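Side-chain contacts in chloride intracellular channel Clic (Drosophila melanogaster, PDB 2YV7), which might insert into membranes from a soluble, glutathione transferase-like form and make chloride channels whose activity depends on pH: residues K28-T31 / R35-G38; E45-L50 / L61-V66; E80-P85 / A93-E98; I104-N107 / G111-L114. All coordinates share one frame; numbering follows the deposited sequence.

Interaction 1 (K28-T31 / R35-G38)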
loop_
_atom_site.group_PDB
_atom_site.type_symbol
_atom_site.label_atom_id
_atom_site.label_comp_id
_atom_site.label_asym_id
_atom_site.label_seq_id
_atom_site.Cartn_x
_atom_site.Cartn_y
_atom_site.Cartn_z
ATOM N N LYS A 28 -0.165 -12.207 1.802
ATOM C CA LYS A 28 -1.277 -12.810 2.537
ATOM C C LYS A 28 -2.506 -12.735 1.652
ATOM O O LYS A 28 -2.747 -11.693 1.002
ATOM C CB LYS A 28 -1.577 -12.017 3.800
ATOM C CG LYS A 28 -0.532 -12.146 4.923
ATOM C CD LYS A 28 -0.776 -11.127 6.050
ATOM C CE LYS A 28 -0.278 -11.663 7.425
ATOM N NZ LYS A 28 -0.409 -10.688 8.568
ATOM N N ALA A 29 -3.241 -13.847 1.594
ATOM C CA ALA A 29 -4.486 -13.950 0.865
ATOM C C ALA A 29 -5.609 -13.335 1.660
ATOM O O ALA A 29 -5.582 -13.294 2.896
ATOM C CB ALA A 29 -4.860 -15.407 0.608
ATOM N N SER A 30 -6.598 -12.898 0.905
ATOM C CA SER A 30 -7.914 -12.592 1.401
ATOM C C SER A 30 -8.385 -13.672 2.362
ATOM O O SER A 30 -8.256 -14.859 2.110
ATOM C CB SER A 30 -8.869 -12.531 0.214
ATOM O OG SER A 30 -10.227 -12.546 0.616
ATOM N N THR A 31 -8.979 -13.189 3.423
ATOM C CA THR A 31 -9.568 -13.934 4.488
ATOM C C THR A 31 -11.017 -14.275 4.148
ATOM O O THR A 31 -11.681 -14.950 4.907
ATOM C CB THR A 31 -9.524 -13.050 5.732
ATOM O OG1 THR A 31 -9.801 -11.680 5.344
ATOM C CG2 THR A 31 -8.115 -13.126 6.371
ATOM N N ARG A 35 -7.901 -16.780 -1.925
ATOM C CA ARG A 35 -7.223 -16.720 -3.214
ATOM C C ARG A 35 -6.879 -15.302 -3.667
ATOM O O ARG A 35 -5.810 -15.070 -4.200
ATOM C CB ARG A 35 -8.063 -17.391 -4.291
ATOM C CG ARG A 35 -8.403 -18.833 -4.024
ATOM C CD ARG A 35 -9.301 -19.366 -5.116
ATOM N NE ARG A 35 -9.639 -20.764 -4.910
ATOM C CZ ARG A 35 -10.789 -21.169 -4.399
ATOM N NH1 ARG A 35 -11.704 -20.275 -4.050
ATOM N NH2 ARG A 35 -11.024 -22.461 -4.236
ATOM N N ARG A 36 -7.807 -14.369 -3.487
ATOM C CA ARG A 36 -7.567 -12.974 -3.839
ATOM C C ARG A 36 -6.457 -12.406 -2.969
ATOM O O ARG A 36 -6.251 -12.859 -1.858
ATOM C CB ARG A 36 -8.826 -12.140 -3.629
ATOM C CG ARG A 36 -9.982 -12.537 -4.469
ATOM C CD ARG A 36 -10.995 -11.433 -4.537
ATOM N NE ARG A 36 -11.626 -11.193 -3.252
ATOM C CZ ARG A 36 -12.805 -11.685 -2.911
ATOM N NH1 ARG A 36 -13.457 -12.446 -3.765
ATOM N NH2 ARG A 36 -13.323 -11.427 -1.728
ATOM N N LYS A 37 -5.753 -11.403 -3.466
ATOM C CA LYS A 37 -4.790 -10.728 -2.593
ATOM C C LYS A 37 -5.514 -10.193 -1.343
ATOM O O LYS A 37 -6.659 -9.769 -1.455
ATOM C CB LYS A 37 -4.111 -9.612 -3.327
ATOM C CG LYS A 37 -5.002 -8.519 -3.762
ATOM C CD LYS A 37 -4.236 -7.537 -4.648
ATOM C CE LYS A 37 -3.728 -8.190 -5.928
ATOM N NZ LYS A 37 -4.863 -8.399 -6.867
ATOM N N GLY A 38 -4.846 -10.166 -0.187
ATOM C CA GLY A 38 -5.465 -9.671 1.058
ATOM C C GLY A 38 -5.149 -8.182 1.246
ATOM O O GLY A 38 -4.650 -7.513 0.333
#
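Ser30 and Arg36 join the two arms of the loop that leads from strand 22-28 to helix 41-55, a worked example of how irregular chain can be fastened by its own backbone. Hydrogen bonds do most of this. Ser30 N donates to Arg36 O over 2.8 Å on a nearly straight path, 169° at the hydrogen, while Gly38 N reaches Lys28 O at 2.9 Å along a more bent one, 138°. Ala29 and Lys37 lie between these bonds and make a single beta bridge, and Arg36 O receives a further CA-H...O contact from Ala29 CA at 3.4 Å. Gly38 fits close here because it has no beta-carbon, which would run into the carbonyl oxygens of Lys28 and Ala29.

Packing is slighter. Ser30 CB rests 3.9 Å from Arg36 CB, and the methyl carbon CB of Ala29 lies 3.8 Å from Arg36 O.

Polar side-chain ends do more. Ser30 OG, turned anti to its own N (chi1 166°), stays 4.0 Å from Arg36 NH2 but hydrogen-bonds to Ile32 N and, on helix 224-235, to Asp226 OD1; Arg36 NE makes a salt bridge with Asp226 OD2. Asp33 OD1 accepts from Arg35 N and Arg36 N. Backbone bonds thus join the two arms, with help from Ser30 and Asp33, while one carboxylate, its charge probably balanced by the guanidinium, ties the loop to a helix far along the chain.

Interaction 2 (E45-L50 / L61-V66)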
loop_
_atom_site.group_PDB
_atom_site.type_symbol
_atom_site.label_atom_id
_atom_site.label_comp_id
_atom_site.label_asym_id
_atom_site.label_seq_id
_atom_site.Cartn_x
_atom_site.Cartn_y
_atom_site.Cartn_z
ATOM N N GLU A 45 2.565 -2.273 -0.072
ATOM C CA GLU A 45 3.672 -1.325 -0.214
ATOM C C GLU A 45 4.822 -1.998 -1.038
ATOM O O GLU A 45 5.329 -1.417 -1.984
ATOM C CB GLU A 45 4.208 -0.886 1.151
ATOM C CG GLU A 45 5.378 0.060 0.908
ATOM C CD GLU A 45 5.987 0.678 2.164
ATOM O OE1 GLU A 45 5.419 0.541 3.228
ATOM O OE2 GLU A 45 7.074 1.315 2.085
ATOM N N TYR A 46 5.198 -3.188 -0.644
ATOM C CA TYR A 46 6.339 -3.887 -1.300
ATOM C C TYR A 46 5.935 -4.437 -2.677
ATOM O O TYR A 46 6.746 -4.429 -3.601
ATOM C CB TYR A 46 7.007 -4.934 -0.383
ATOM C CG TYR A 46 7.423 -4.371 0.962
ATOM C CD1 TYR A 46 7.792 -3.019 1.080
ATOM C CD2 TYR A 46 7.328 -5.130 2.140
ATOM C CE1 TYR A 46 8.109 -2.446 2.316
ATOM C CE2 TYR A 46 7.666 -4.568 3.368
ATOM C CZ TYR A 46 8.045 -3.231 3.442
ATOM O OH TYR A 46 8.337 -2.668 4.688
ATOM N N PHE A 47 4.677 -4.853 -2.844
ATOM C CA PHE A 47 4.141 -5.195 -4.165
ATOM C C PHE A 47 4.324 -3.975 -5.068
ATOM O O PHE A 47 4.806 -4.053 -6.172
ATOM C CB PHE A 47 2.653 -5.578 -3.957
ATOM C CG PHE A 47 1.944 -6.225 -5.144
ATOM C CD1 PHE A 47 2.279 -5.933 -6.490
ATOM C CD2 PHE A 47 0.868 -7.067 -4.900
ATOM C CE1 PHE A 47 1.556 -6.521 -7.568
ATOM C CE2 PHE A 47 0.149 -7.683 -5.988
ATOM C CZ PHE A 47 0.494 -7.382 -7.313
ATOM N N MET A 48 3.908 -2.791 -4.581
ATOM C CA MET A 48 4.013 -1.593 -5.390
ATOM C C MET A 48 5.479 -1.263 -5.752
ATOM O O MET A 48 5.723 -0.911 -6.888
ATOM C CB MET A 48 3.383 -0.401 -4.635
ATOM C CG MET A 48 1.884 -0.455 -4.767
ATOM S SD MET A 48 1.074 1.051 -4.121
ATOM C CE MET A 48 1.532 2.222 -5.395
ATOM N N ASP A 49 6.403 -1.321 -4.781
ATOM C CA ASP A 49 7.836 -1.002 -5.029
ATOM C C ASP A 49 8.338 -1.930 -6.124
ATOM O O ASP A 49 8.928 -1.479 -7.117
ATOM C CB ASP A 49 8.646 -1.235 -3.752
ATOM C CG ASP A 49 8.469 -0.131 -2.752
ATOM O OD1 ASP A 49 8.215 0.984 -3.205
ATOM O OD2 ASP A 49 8.730 -0.393 -1.598
ATOM N N LEU A 50 8.030 -3.212 -5.969
ATOM C CA LEU A 50 8.605 -4.188 -6.935
ATOM C C LEU A 50 7.995 -4.058 -8.348
ATOM O O LEU A 50 8.659 -4.234 -9.383
ATOM C CB LEU A 50 8.449 -5.588 -6.347
ATOM C CG LEU A 50 9.356 -5.872 -5.153
ATOM C CD1 LEU A 50 8.865 -7.137 -4.332
ATOM C CD2 LEU A 50 10.850 -5.978 -5.545
ATOM N N LEU A 61 8.807 -9.846 -11.741
ATOM C CA LEU A 61 8.063 -9.951 -10.500
ATOM C C LEU A 61 7.086 -11.110 -10.586
ATOM O O LEU A 61 6.265 -11.151 -11.491
ATOM C CB LEU A 61 7.286 -8.643 -10.215
ATOM C CG LEU A 61 6.527 -8.636 -8.874
ATOM C CD1 LEU A 61 7.395 -8.939 -7.622
ATOM C CD2 LEU A 61 5.691 -7.322 -8.702
ATOM N N LYS A 62 7.152 -11.976 -9.585
ATOM C CA LYS A 62 6.223 -13.066 -9.342
ATOM C C LYS A 62 5.618 -12.860 -7.972
ATOM O O LYS A 62 6.334 -12.774 -6.969
ATOM C CB LYS A 62 6.977 -14.406 -9.387
ATOM C CG LYS A 62 6.253 -15.659 -8.909
ATOM C CD LYS A 62 7.237 -16.900 -8.974
ATOM C CE LYS A 62 6.618 -18.223 -8.481
ATOM N NZ LYS A 62 7.659 -19.281 -8.128
ATOM N N VAL A 63 4.290 -12.759 -7.947
ATOM C CA VAL A 63 3.537 -12.591 -6.709
ATOM C C VAL A 63 2.779 -13.874 -6.340
ATOM O O VAL A 63 1.953 -14.359 -7.123
ATOM C CB VAL A 63 2.606 -11.361 -6.803
ATOM C CG1 VAL A 63 1.740 -11.216 -5.547
ATOM C CG2 VAL A 63 3.437 -10.096 -7.013
ATOM N N THR A 64 3.101 -14.412 -5.159
ATOM C CA THR A 64 2.540 -15.648 -4.619
ATOM C C THR A 64 1.631 -15.312 -3.442
ATOM O O THR A 64 2.058 -14.723 -2.462
ATOM C CB THR A 64 3.636 -16.591 -4.098
ATOM O OG1 THR A 64 4.591 -16.845 -5.149
ATOM C CG2 THR A 64 3.043 -17.896 -3.627
ATOM N N THR A 65 0.375 -15.727 -3.537
ATOM C CA THR A 65 -0.593 -15.487 -2.480
ATOM C C THR A 65 -0.724 -16.729 -1.576
ATOM O O THR A 65 -0.937 -17.839 -2.073
ATOM C CB THR A 65 -1.941 -15.092 -3.124
ATOM O OG1 THR A 65 -1.707 -14.063 -4.095
ATOM C CG2 THR A 65 -2.848 -14.545 -2.137
ATOM N N VAL A 66 -0.572 -16.562 -0.274
ATOM C CA VAL A 66 -0.768 -17.677 0.670
ATOM C C VAL A 66 -1.929 -17.434 1.650
ATOM O O VAL A 66 -2.064 -16.372 2.278
ATOM C CB VAL A 66 0.532 -18.049 1.465
ATOM C CG1 VAL A 66 1.245 -16.822 1.906
ATOM C CG2 VAL A 66 0.218 -18.894 2.709
#
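Leu61 sends CG anti to its backbone N (chi1 -177°), which carries CD1 and CD2 to Leu50; the same choice in Phe47 (chi1 -169°) swings its ring against Val63, although the two short axes remain 9.9 Å apart. Every contact is apolar, the general case for a helix laid on a sheet. Leu61 approaches Leu50 at about a right angle: its CD1 sits 3.7 Å from Leu50 CB, and its other branch, CD2, is 4.0 Å from the same Leu50 CB. Val63 sets both methyls against Phe47, only CG2 over the face, a CH-pi contact 4.0 Å from the ring centroid and almost along its normal, whereas CG1 meets Phe47 CE2 at 3.9 Å. An alanine in place of Leu61 takes away both methyl branches and would probably open a gap beside Leu50. Both segments lie in the region predicted to become a transmembrane helix after insertion. Here 45-50 runs nearly antiparallel to 61-66 (160° between their directions), within the beta-alpha-beta unit begun by strand 22-28. That first strand also takes part, its Leu25 touching Phe47 and its Ile27 touching Val63, while Met48 faces helices 173-193 and 215-220.

Interaction 3 (E80-P85 / A93-E98). With CA (calcium ion), chain B.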
loop_
_atom_site.group_PDB
_atom_site.type_symbol
_atom_site.label_atom_id
_atom_site.label_comp_id
_atom_site.label_asym_id
_atom_site.label_seq_id
_atom_site.Cartn_x
_atom_site.Cartn_y
_atom_site.Cartn_z
ATOM N N GLU A 80 8.821 -20.968 8.726
ATOM C CA GLU A 80 8.405 -21.162 10.119
ATOM C C GLU A 80 7.367 -20.125 10.572
ATOM O O GLU A 80 6.243 -20.099 10.063
ATOM C CB GLU A 80 9.610 -21.203 11.079
ATOM C CG GLU A 80 10.088 -22.605 11.445
ATOM C CD GLU A 80 10.753 -22.657 12.825
ATOM O OE1 GLU A 80 10.319 -21.906 13.737
ATOM O OE2 GLU A 80 11.702 -23.456 12.997
ATOM N N ALA A 81 7.753 -19.281 11.526
ATOM C CA ALA A 81 6.796 -18.433 12.230
ATOM C C ALA A 81 6.594 -17.045 11.591
ATOM O O ALA A 81 5.859 -16.204 12.128
ATOM C CB ALA A 81 7.206 -18.300 13.695
ATOM N N THR A 82 7.234 -16.813 10.446
ATOM C CA THR A 82 7.182 -15.497 9.809
ATOM C C THR A 82 5.967 -15.307 8.873
ATOM O O THR A 82 5.654 -16.163 8.028
ATOM C CB THR A 82 8.528 -15.116 9.144
ATOM O OG1 THR A 82 8.331 -14.025 8.231
ATOM C CG2 THR A 82 9.125 -16.306 8.407
ATOM N N HIS A 83 5.292 -14.179 9.072
ATOM C CA HIS A 83 4.155 -13.747 8.257
ATOM C C HIS A 83 4.579 -13.023 6.978
ATOM O O HIS A 83 5.604 -12.332 6.976
ATOM C CB HIS A 83 3.301 -12.780 9.080
ATOM C CG HIS A 83 2.420 -13.462 10.072
ATOM N ND1 HIS A 83 2.882 -13.904 11.292
ATOM C CD2 HIS A 83 1.108 -13.794 10.021
ATOM C CE1 HIS A 83 1.889 -14.468 11.959
ATOM N NE2 HIS A 83 0.801 -14.413 11.211
ATOM N N PRO A 84 3.787 -13.170 5.892
ATOM C CA PRO A 84 4.010 -12.335 4.710
ATOM C C PRO A 84 4.012 -10.842 5.091
ATOM O O PRO A 84 3.491 -10.478 6.161
ATOM C CB PRO A 84 2.856 -12.739 3.774
ATOM C CG PRO A 84 2.625 -14.196 4.198
ATOM C CD PRO A 84 2.665 -14.108 5.676
ATOM N N PRO A 85 4.642 -9.989 4.261
ATOM C CA PRO A 85 5.310 -10.381 3.034
ATOM C C PRO A 85 6.673 -10.985 3.319
ATOM O O PRO A 85 7.294 -10.716 4.352
ATOM C CB PRO A 85 5.536 -9.063 2.305
ATOM C CG PRO A 85 5.609 -8.052 3.392
ATOM C CD PRO A 85 4.714 -8.528 4.494
ATOM N N ALA A 93 15.708 -15.877 1.216
ATOM C CA ALA A 93 14.398 -15.383 1.648
ATOM C C ALA A 93 14.596 -14.290 2.676
ATOM O O ALA A 93 15.192 -14.528 3.763
ATOM C CB ALA A 93 13.560 -16.521 2.261
ATOM N N ILE A 94 14.091 -13.096 2.339
ATOM C CA ILE A 94 14.074 -11.964 3.268
ATOM C C ILE A 94 12.742 -11.964 4.050
ATOM O O ILE A 94 11.652 -11.888 3.453
ATOM C CB ILE A 94 14.319 -10.594 2.534
ATOM C CG1 ILE A 94 15.377 -10.691 1.419
ATOM C CG2 ILE A 94 14.718 -9.486 3.533
ATOM C CD1 ILE A 94 16.767 -11.050 1.910
ATOM N N LEU A 95 12.823 -12.042 5.378
ATOM C CA LEU A 95 11.644 -12.299 6.225
ATOM C C LEU A 95 11.101 -11.127 7.057
ATOM O O LEU A 95 9.876 -11.029 7.314
ATOM C CB LEU A 95 11.946 -13.460 7.182
ATOM C CG LEU A 95 12.565 -14.689 6.523
ATOM C CD1 LEU A 95 13.089 -15.685 7.565
ATOM C CD2 LEU A 95 11.617 -15.346 5.490
ATOM N N GLU A 96 11.994 -10.262 7.521
ATOM C CA GLU A 96 11.586 -9.119 8.318
ATOM C C GLU A 96 11.285 -7.960 7.382
ATOM O O GLU A 96 12.056 -7.704 6.455
ATOM C CB GLU A 96 12.715 -8.775 9.291
ATOM C CG GLU A 96 13.067 -9.964 10.197
ATOM C CD GLU A 96 14.157 -9.647 11.221
ATOM O OE1 GLU A 96 14.074 -8.565 11.858
ATOM O OE2 GLU A 96 15.088 -10.489 11.395
ATOM N N ASN A 97 10.176 -7.246 7.616
ATOM C CA ASN A 97 9.798 -6.136 6.707
ATOM C C ASN A 97 10.871 -5.070 6.541
ATOM O O ASN A 97 11.142 -4.635 5.417
ATOM C CB ASN A 97 8.466 -5.498 7.133
ATOM C CG ASN A 97 7.336 -6.504 7.157
ATOM O OD1 ASN A 97 7.348 -7.477 6.401
ATOM N ND2 ASN A 97 6.362 -6.295 8.055
ATOM N N GLU A 98 11.491 -4.651 7.647
ATOM C CA GLU A 98 12.553 -3.638 7.561
ATOM C C GLU A 98 13.700 -4.107 6.681
ATOM O O GLU A 98 14.306 -3.297 5.958
ATOM C CB GLU A 98 13.077 -3.221 8.943
ATOM C CG GLU A 98 13.884 -1.916 8.897
ATOM C CD GLU A 98 14.224 -1.360 10.269
ATOM O OE1 GLU A 98 13.634 -1.812 11.280
ATOM O OE2 GLU A 98 15.093 -0.461 10.330
HETATM CA CA CA B . 7.349 -10.341 6.926
#
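The calcium site is where these segments meet, with Pro85 and Asn97 approaching each other beside the ion. Three carbonyl oxygens bind calcium at equal lengths: His83 O, Pro85 O and Leu95 O each lie 2.6 Å from the metal. Asn97 is the fourth ligand, held more loosely, its OD1 standing 2.9 Å from the calcium ion. With CG anti to the carbonyl carbon (chi1 -58°), the asparagine carries its amide back from the start of helix 97-107; the Asn97 and Pro85 side chains cross at about a right angle, OD1 of Asn97 lying 3.4 Å from Pro85 CD. The site illustrates how a cation can bring together loops that share no clear direct hydrogen bond, its attraction for the backbone and side-chain oxygens offsetting their mutual repulsion.

Away from the metal, Thr82 and Leu95 pack against each other. Thr82 CG2 makes the apolar part, touching both branch ends of Leu95, CD2 being the nearer at 4.0 Å, while Thr82 OG1 lies 3.8 Å from Leu95 CB. That hydroxyl also gives a weak hydrogen bond to the ligand carbonyl, His83 O, at 3.4 Å. A glycine at Thr82 removes both branches and is likely to leave Leu95 without this packing partner and to take from His83 O its weak second partner.

Pro85 follows a cis peptide bond immediately before strand 86-89. A cis-proline at this place is a hallmark of the thioredoxin fold, which glutathione transferases and CLIC proteins share in their N-terminal domains.

Interaction 4 (I104-N107 / G111-L114)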
loop_
_atom_site.group_PDB
_atom_site.type_symbol
_atom_site.label_atom_id
_atom_site.label_comp_id
_atom_site.label_asym_id
_atom_site.label_seq_id
_atom_site.Cartn_x
_atom_site.Cartn_y
_atom_site.Cartn_z
ATOM N N ILE A 104 15.455 -4.212 -1.038
ATOM C CA ILE A 104 15.007 -3.598 -2.262
ATOM C C ILE A 104 15.891 -2.417 -2.577
ATOM O O ILE A 104 16.373 -2.299 -3.707
ATOM C CB ILE A 104 13.486 -3.164 -2.198
ATOM C CG1 ILE A 104 12.646 -4.423 -2.034
ATOM C CG2 ILE A 104 13.064 -2.417 -3.513
ATOM C CD1 ILE A 104 11.133 -4.151 -1.849
ATOM N N MET A 105 16.151 -1.585 -1.570
ATOM C CA MET A 105 16.944 -0.361 -1.760
ATOM C C MET A 105 18.387 -0.651 -2.166
ATOM O O MET A 105 18.923 -0.017 -3.062
ATOM C CB MET A 105 16.998 0.459 -0.469
ATOM C CG MET A 105 18.019 1.560 -0.529
ATOM S SD MET A 105 17.876 2.698 0.848
ATOM C CE MET A 105 18.343 1.708 2.269
ATOM N N LYS A 106 19.017 -1.581 -1.468
ATOM C CA LYS A 106 20.451 -1.806 -1.637
ATOM C C LYS A 106 20.802 -2.836 -2.702
ATOM O O LYS A 106 21.766 -2.649 -3.443
ATOM C CB LYS A 106 21.085 -2.140 -0.292
ATOM C CG LYS A 106 21.032 -0.948 0.668
ATOM C CD LYS A 106 21.396 -1.327 2.100
ATOM C CE LYS A 106 21.665 -0.086 2.946
ATOM N NZ LYS A 106 22.901 0.649 2.509
ATOM N N ASN A 107 20.000 -3.898 -2.813
ATOM C CA ASN A 107 20.322 -5.057 -3.670
ATOM C C ASN A 107 19.527 -5.261 -4.964
ATOM O O ASN A 107 19.944 -6.025 -5.852
ATOM C CB ASN A 107 20.275 -6.317 -2.819
ATOM C CG ASN A 107 21.199 -6.233 -1.640
ATOM O OD1 ASN A 107 20.815 -6.496 -0.492
ATOM N ND2 ASN A 107 22.437 -5.827 -1.905
ATOM N N GLY A 111 16.597 0.235 -7.165
ATOM C CA GLY A 111 16.177 0.388 -5.772
ATOM C C GLY A 111 16.603 1.695 -5.139
ATOM O O GLY A 111 15.833 2.315 -4.402
ATOM N N TYR A 112 17.838 2.105 -5.403
ATOM C CA TYR A 112 18.364 3.371 -4.889
ATOM C C TYR A 112 17.618 4.591 -5.372
ATOM O O TYR A 112 17.391 5.530 -4.597
ATOM C CB TYR A 112 19.837 3.529 -5.255
ATOM C CG TYR A 112 20.748 2.878 -4.262
ATOM C CD1 TYR A 112 20.986 3.469 -3.026
ATOM C CD2 TYR A 112 21.385 1.671 -4.557
ATOM C CE1 TYR A 112 21.835 2.875 -2.098
ATOM C CE2 TYR A 112 22.246 1.068 -3.631
ATOM C CZ TYR A 112 22.467 1.682 -2.402
ATOM O OH TYR A 112 23.309 1.097 -1.472
ATOM N N ASN A 113 17.250 4.587 -6.651
ATOM C CA ASN A 113 16.415 5.645 -7.210
ATOM C C ASN A 113 15.007 5.648 -6.607
ATOM O O ASN A 113 14.384 6.684 -6.517
ATOM C CB ASN A 113 16.327 5.535 -8.744
ATOM C CG ASN A 113 17.711 5.450 -9.422
ATOM O OD1 ASN A 113 18.625 6.226 -9.115
ATOM N ND2 ASN A 113 17.858 4.505 -10.357
ATOM N N LEU A 114 14.499 4.488 -6.197
ATOM C CA LEU A 114 13.130 4.415 -5.695
ATOM C C LEU A 114 13.108 4.917 -4.236
ATOM O O LEU A 114 12.151 5.566 -3.775
ATOM C CB LEU A 114 12.628 2.974 -5.785
ATOM C CG LEU A 114 11.153 2.659 -5.566
ATOM C CD1 LEU A 114 10.355 3.283 -6.699
ATOM C CD2 LEU A 114 10.902 1.136 -5.480
#
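Tyr112 lays one face of its ring against the backbone of Met105, whose carbonyl O stands 3.3 Å above the ring plane, displaced from the centre toward the rim. The two residues belong to consecutive helical segments, 97-107 and 111-114, joined by a three-residue link in a GST-type fold, and the contact shows how tightly a chain can turn between helices when one of them opens with glycine. Gly111 CA comes up to Ile104 O at 3.4 Å in a CA-H...O contact, 154° at the hydrogen; a beta-carbon there would collide with that oxygen and with Met105 O. Tyr112 N is also near, 3.3 Å from Met105 O, but badly angled and not hydrogen-bonded to it. The Met105 side chain adds a light apolar touch, CG to Tyr112 CD1 at 4.3 Å. On the inner side, Ile104 and Leu114 both pack on helix 41-55, and Leu114 has a backbone hydrogen bond with Cys173. Outside, Lys106 runs past the far end of the tyrosine ring: its CG lies 3.7 Å from Tyr112 OH, and a bend at the last torsion (chi4 -67°) brings Lys106 NZ to 4.0 Å from that same hydroxyl oxygen.

In the fold
From the N terminus the contacts follow in series, and none nests in or crosses another. Interaction 1 closes a short loop after strand 22-28; interaction 2 closes the turn from helix 41-55 into strand 60-66. The two meet where Ala29 N probably hydrogen-bonds to Val66 O. Interaction 3 closes the hairpin of strands 86-89 and 92-94 and touches both predecessors, Pro84 packing on Lys28 and on Val66. Interaction 4 closes the link after helix 97-107, the helix whose start belongs to interaction 3, and meets interaction 2 where Ile104 and Leu114 reach helix 41-55. That helix and the mixed sheet therefore connect the whole series.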